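Local coordinates for Glyoxalase/bleomycin resistance protein/dioxygenase (Alicyclobacillus acidocaldarius subsp. acidocaldarius, PDB 3RRI) that belongs to the vicinal oxygen chelate (glyoxalase) superfamily of metal-binding proteins and may act as a dioxygenase, at residues 60-71 with 114-122. Sequence-based numbering, arbitrary orientation.
Sequences WDREVSMYPRHF and FLIDPSNNL
The linker that leads into strand 70-74 of this glyoxalase-superfamily fold packs along the hairpin joining strands 110-116 and 122-128, whose type I turn runs from D117 to N120. At the turn, N120 ND2 donates to D61 O (2.8 Å, N-H...O 162°), the bond lying in both the carbonyl and the amide plane. The same amide nitrogen meets the edge of the W60 ring, while W60 CB rests on S119 O. One water links D61 N to S119 O; a second runs from D61 OD2 to N120 O. Within the turn, D117 OD1 makes an Asx turn with S119 N and also accepts from N121 N, the two donors arriving from opposite faces of the carboxylate.

Further along, V64 CG2 packs against L122 CG (3.7 Å), and L122 CD1 lies against S65 O and M66 CA. The selenomethionine M66 bends at chi3 (-69°), laying CE over the face of F114, 3.9 Å from the ring centroid. F114 in turn points its edge at the face of H70, planes at 78°; H70 ND1 is tied to M66 O (2.8 Å), which, with its acceptor close to the ring plane, helps set the imidazole's rotation. F71 N donates to L122 O (3.0 Å), one of the bonds that pair strands 70-74 and 122-128 in parallel.

V64 and L122 also touch Y96 of strand 95-98, F71 packs on strand 10-17 and helix 20-30, and H70 and F71 join an antiparallel ladder with a strand of the second subunit.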
loop_
_atom_site.group_PDB
_atom_site.type_symbol
_atom_site.label_atom_id
_atom_site.label_comp_id
_atom_site.label_asym_id
_atom_site.label_seq_id
_atom_site.Cartn_x
_atom_site.Cartn_y
_atom_site.Cartn_z
ATOM N N TRP A 60 -24.285 -29.579 13.329
ATOM C CA TRP A 60 -24.264 -29.179 11.917
ATOM C C TRP A 60 -25.623 -29.494 11.325
ATOM O O TRP A 60 -26.305 -30.404 11.804
ATOM C CB TRP A 60 -23.158 -29.913 11.161
ATOM C CG TRP A 60 -23.150 -31.412 11.349
ATOM C CD1 TRP A 60 -22.658 -32.103 12.408
ATOM C CD2 TRP A 60 -23.664 -32.393 10.431
ATOM N NE1 TRP A 60 -22.838 -33.449 12.221
ATOM C CE2 TRP A 60 -23.459 -33.652 11.016
ATOM C CE3 TRP A 60 -24.276 -32.319 9.177
ATOM C CZ2 TRP A 60 -23.827 -34.841 10.383
ATOM C CZ3 TRP A 60 -24.648 -33.487 8.555
ATOM C CH2 TRP A 60 -24.423 -34.735 9.159
ATOM N N ASP A 61 -26.023 -28.730 10.312
ATOM C CA ASP A 61 -27.358 -28.858 9.716
ATOM C C ASP A 61 -27.459 -30.132 8.891
ATOM O O ASP A 61 -26.676 -30.343 7.965
ATOM C CB ASP A 61 -27.683 -27.673 8.796
ATOM C CG ASP A 61 -27.786 -26.361 9.526
ATOM O OD1 ASP A 61 -27.918 -26.374 10.766
ATOM O OD2 ASP A 61 -27.740 -25.293 8.846
ATOM N N ARG A 62 -28.432 -30.979 9.220
ATOM C CA ARG A 62 -28.679 -32.179 8.423
ATOM C C ARG A 62 -29.452 -31.853 7.164
ATOM O O ARG A 62 -29.316 -32.553 6.177
ATOM C CB ARG A 62 -29.432 -33.250 9.231
ATOM C CG ARG A 62 -28.517 -34.234 9.904
ATOM C CD ARG A 62 -27.702 -33.567 10.980
ATOM N NE ARG A 62 -27.033 -34.558 11.807
ATOM C CZ ARG A 62 -26.298 -34.269 12.876
ATOM N NH1 ARG A 62 -26.099 -33.014 13.244
ATOM N NH2 ARG A 62 -25.733 -35.240 13.563
ATOM N N GLU A 63 -30.263 -30.803 7.208
ATOM C CA GLU A 63 -31.065 -30.379 6.058
ATOM C C GLU A 63 -30.592 -28.986 5.708
ATOM O O GLU A 63 -30.519 -28.121 6.579
ATOM C CB GLU A 63 -32.558 -30.350 6.432
ATOM C CG GLU A 63 -33.530 -30.889 5.368
ATOM C CD GLU A 63 -34.885 -31.285 5.980
ATOM O OE1 GLU A 63 -35.864 -30.496 5.865
ATOM O OE2 GLU A 63 -34.958 -32.375 6.605
ATOM N N VAL A 64 -30.263 -28.763 4.443
ATOM C CA VAL A 64 -29.608 -27.523 4.057
ATOM C C VAL A 64 -30.506 -26.685 3.144
ATOM O O VAL A 64 -31.107 -27.203 2.214
ATOM C CB VAL A 64 -28.230 -27.812 3.395
ATOM C CG1 VAL A 64 -28.398 -28.586 2.087
ATOM C CG2 VAL A 64 -27.466 -26.532 3.181
ATOM N N SER A 65 -30.621 -25.396 3.456
ATOM C CA SER A 65 -31.206 -24.427 2.534
ATOM C C SER A 65 -30.303 -23.184 2.463
ATOM O O SER A 65 -29.539 -22.905 3.397
ATOM C CB SER A 65 -32.650 -24.078 2.929
ATOM O OG SER A 65 -32.714 -23.502 4.228
HETATM N N MSE A 66 -30.388 -22.459 1.349
HETATM C CA MSE A 66 -29.502 -21.336 1.060
HETATM C C MSE A 66 -29.460 -20.327 2.191
HETATM O O MSE A 66 -28.389 -19.850 2.558
HETATM C CB MSE A 66 -29.940 -20.644 -0.237
HETATM C CG MSE A 66 -29.063 -19.475 -0.706
HETATM SE SE MSE A 66 -29.385 -18.971 -2.565
HETATM C CE MSE A 66 -28.648 -20.553 -3.420
ATOM N N TYR A 67 -30.620 -20.004 2.740
ATOM C CA TYR A 67 -30.724 -18.999 3.798
ATOM C C TYR A 67 -31.037 -19.682 5.115
ATOM O O TYR A 67 -31.616 -20.766 5.143
ATOM C CB TYR A 67 -31.811 -17.990 3.443
ATOM C CG TYR A 67 -31.557 -17.329 2.120
ATOM C CD1 TYR A 67 -32.240 -17.736 0.965
ATOM C CD2 TYR A 67 -30.598 -16.327 1.994
ATOM C CE1 TYR A 67 -31.978 -17.138 -0.272
ATOM C CE2 TYR A 67 -30.336 -15.716 0.769
ATOM C CZ TYR A 67 -31.030 -16.124 -0.358
ATOM O OH TYR A 67 -30.764 -15.520 -1.561
ATOM N N PRO A 68 -30.676 -19.048 6.258
ATOM C CA PRO A 68 -30.128 -17.730 6.448
ATOM C C PRO A 68 -28.606 -17.698 6.684
ATOM O O PRO A 68 -28.058 -16.615 6.963
ATOM C CB PRO A 68 -30.818 -17.293 7.729
ATOM C CG PRO A 68 -30.821 -18.494 8.538
ATOM C CD PRO A 68 -31.032 -19.652 7.544
ATOM N N ARG A 69 -27.942 -18.848 6.537
ATOM C CA ARG A 69 -26.506 -18.995 6.826
ATOM C C ARG A 69 -25.673 -19.498 5.640
ATOM O O ARG A 69 -25.937 -20.566 5.065
ATOM C CB ARG A 69 -26.272 -19.969 7.994
ATOM C CG ARG A 69 -26.841 -19.458 9.342
ATOM C CD ARG A 69 -26.350 -20.276 10.461
ATOM N NE ARG A 69 -26.878 -19.855 11.765
ATOM C CZ ARG A 69 -26.411 -18.833 12.476
ATOM N NH1 ARG A 69 -25.430 -18.066 11.995
ATOM N NH2 ARG A 69 -26.950 -18.536 13.650
ATOM N N HIS A 70 -24.632 -18.727 5.336
ATOM C CA HIS A 70 -23.592 -19.070 4.383
ATOM C C HIS A 70 -22.473 -18.048 4.497
ATOM O O HIS A 70 -22.662 -17.016 5.145
ATOM C CB HIS A 70 -24.121 -19.141 2.927
ATOM C CG HIS A 70 -24.916 -17.955 2.473
ATOM N ND1 HIS A 70 -26.290 -17.987 2.420
ATOM C CD2 HIS A 70 -24.547 -16.756 1.941
ATOM C CE1 HIS A 70 -26.730 -16.846 1.915
ATOM N NE2 HIS A 70 -25.697 -16.083 1.615
ATOM N N PHE A 71 -21.313 -18.339 3.923
ATOM C CA PHE A 71 -20.173 -17.431 4.010
ATOM C C PHE A 71 -19.291 -17.597 2.802
ATOM O O PHE A 71 -19.385 -18.623 2.098
ATOM C CB PHE A 71 -19.343 -17.718 5.278
ATOM C CG PHE A 71 -18.667 -19.059 5.280
ATOM C CD1 PHE A 71 -17.321 -19.198 4.905
ATOM C CD2 PHE A 71 -19.367 -20.186 5.695
ATOM C CE1 PHE A 71 -16.682 -20.455 4.928
ATOM C CE2 PHE A 71 -18.761 -21.443 5.716
ATOM C CZ PHE A 71 -17.403 -21.578 5.315
ATOM N N PHE A 114 -22.187 -21.588 -5.162
ATOM C CA PHE A 114 -22.145 -22.108 -3.798
ATOM C C PHE A 114 -21.503 -23.483 -3.781
ATOM O O PHE A 114 -21.930 -24.380 -4.529
ATOM C CB PHE A 114 -23.541 -22.288 -3.240
ATOM C CG PHE A 114 -24.247 -21.029 -2.838
ATOM C CD1 PHE A 114 -24.459 -20.760 -1.490
ATOM C CD2 PHE A 114 -24.751 -20.155 -3.765
ATOM C CE1 PHE A 114 -25.154 -19.621 -1.087
ATOM C CE2 PHE A 114 -25.420 -18.994 -3.367
ATOM C CZ PHE A 114 -25.630 -18.738 -2.017
ATOM N N LEU A 115 -20.517 -23.672 -2.921
ATOM C CA LEU A 115 -19.959 -24.974 -2.589
ATOM C C LEU A 115 -20.593 -25.451 -1.280
ATOM O O LEU A 115 -21.249 -24.666 -0.583
ATOM C CB LEU A 115 -18.446 -24.906 -2.431
ATOM C CG LEU A 115 -17.664 -24.273 -3.567
ATOM C CD1 LEU A 115 -16.217 -24.295 -3.289
ATOM C CD2 LEU A 115 -17.986 -25.016 -4.912
ATOM N N ILE A 116 -20.443 -26.739 -0.978
ATOM C CA ILE A 116 -21.013 -27.304 0.257
ATOM C C ILE A 116 -19.996 -28.209 0.885
ATOM O O ILE A 116 -19.411 -29.075 0.234
ATOM C CB ILE A 116 -22.396 -27.992 -0.007
ATOM C CG1 ILE A 116 -23.045 -28.500 1.294
ATOM C CG2 ILE A 116 -22.269 -29.107 -1.085
ATOM C CD1 ILE A 116 -24.484 -28.986 1.144
ATOM N N ASP A 117 -19.684 -27.940 2.158
ATOM C CA ASP A 117 -18.709 -28.732 2.879
ATOM C C ASP A 117 -19.350 -30.027 3.460
ATOM O O ASP A 117 -20.567 -30.214 3.359
ATOM C CB ASP A 117 -17.891 -27.869 3.885
ATOM C CG ASP A 117 -18.500 -27.731 5.261
ATOM O OD1 ASP A 117 -19.544 -28.323 5.537
ATOM O OD2 ASP A 117 -17.853 -27.009 6.106
ATOM N N PRO A 118 -18.526 -30.931 4.006
ATOM C CA PRO A 118 -19.082 -32.243 4.396
ATOM C C PRO A 118 -20.088 -32.188 5.549
ATOM O O PRO A 118 -20.809 -33.158 5.776
ATOM C CB PRO A 118 -17.839 -33.055 4.766
ATOM C CG PRO A 118 -16.723 -32.391 4.051
ATOM C CD PRO A 118 -17.060 -30.939 4.047
ATOM N N SER A 119 -20.121 -31.065 6.273
ATOM C CA SER A 119 -21.074 -30.878 7.329
ATOM C C SER A 119 -22.184 -29.907 6.928
ATOM O O SER A 119 -22.863 -29.336 7.773
ATOM C CB SER A 119 -20.341 -30.409 8.590
ATOM O OG SER A 119 -19.301 -31.270 8.914
ATOM N N ASN A 120 -22.380 -29.748 5.606
ATOM C CA ASN A 120 -23.469 -28.959 5.024
ATOM C C ASN A 120 -23.407 -27.458 5.279
ATOM O O ASN A 120 -24.389 -26.768 5.119
ATOM C CB ASN A 120 -24.856 -29.500 5.420
ATOM C CG ASN A 120 -25.128 -30.883 4.851
ATOM O OD1 ASN A 120 -24.576 -31.273 3.802
ATOM N ND2 ASN A 120 -25.983 -31.635 5.544
ATOM N N ASN A 121 -22.221 -26.957 5.629
ATOM C CA ASN A 121 -21.983 -25.520 5.574
ATOM C C ASN A 121 -21.914 -25.037 4.138
ATOM O O ASN A 121 -21.267 -25.696 3.293
ATOM C CB ASN A 121 -20.677 -25.158 6.274
ATOM C CG ASN A 121 -20.746 -25.422 7.760
ATOM O OD1 ASN A 121 -21.494 -24.760 8.468
ATOM N ND2 ASN A 121 -20.012 -26.408 8.206
ATOM N N LEU A 122 -22.571 -23.922 3.864
ATOM C CA LEU A 122 -22.638 -23.364 2.510
ATOM C C LEU A 122 -21.614 -22.226 2.332
ATOM O O LEU A 122 -21.629 -21.246 3.097
ATOM C CB LEU A 122 -24.029 -22.864 2.187
ATOM C CG LEU A 122 -25.163 -23.908 2.078
ATOM C CD1 LEU A 122 -26.470 -23.204 1.790
ATOM C CD2 LEU A 122 -24.881 -25.022 1.025
HETATM O O HOH W 1 -24.020 -27.068 9.004
HETATM O O HOH W 2 -25.335 -24.972 7.072
HETATM O O HOH W 3 -24.299 -22.778 5.902
#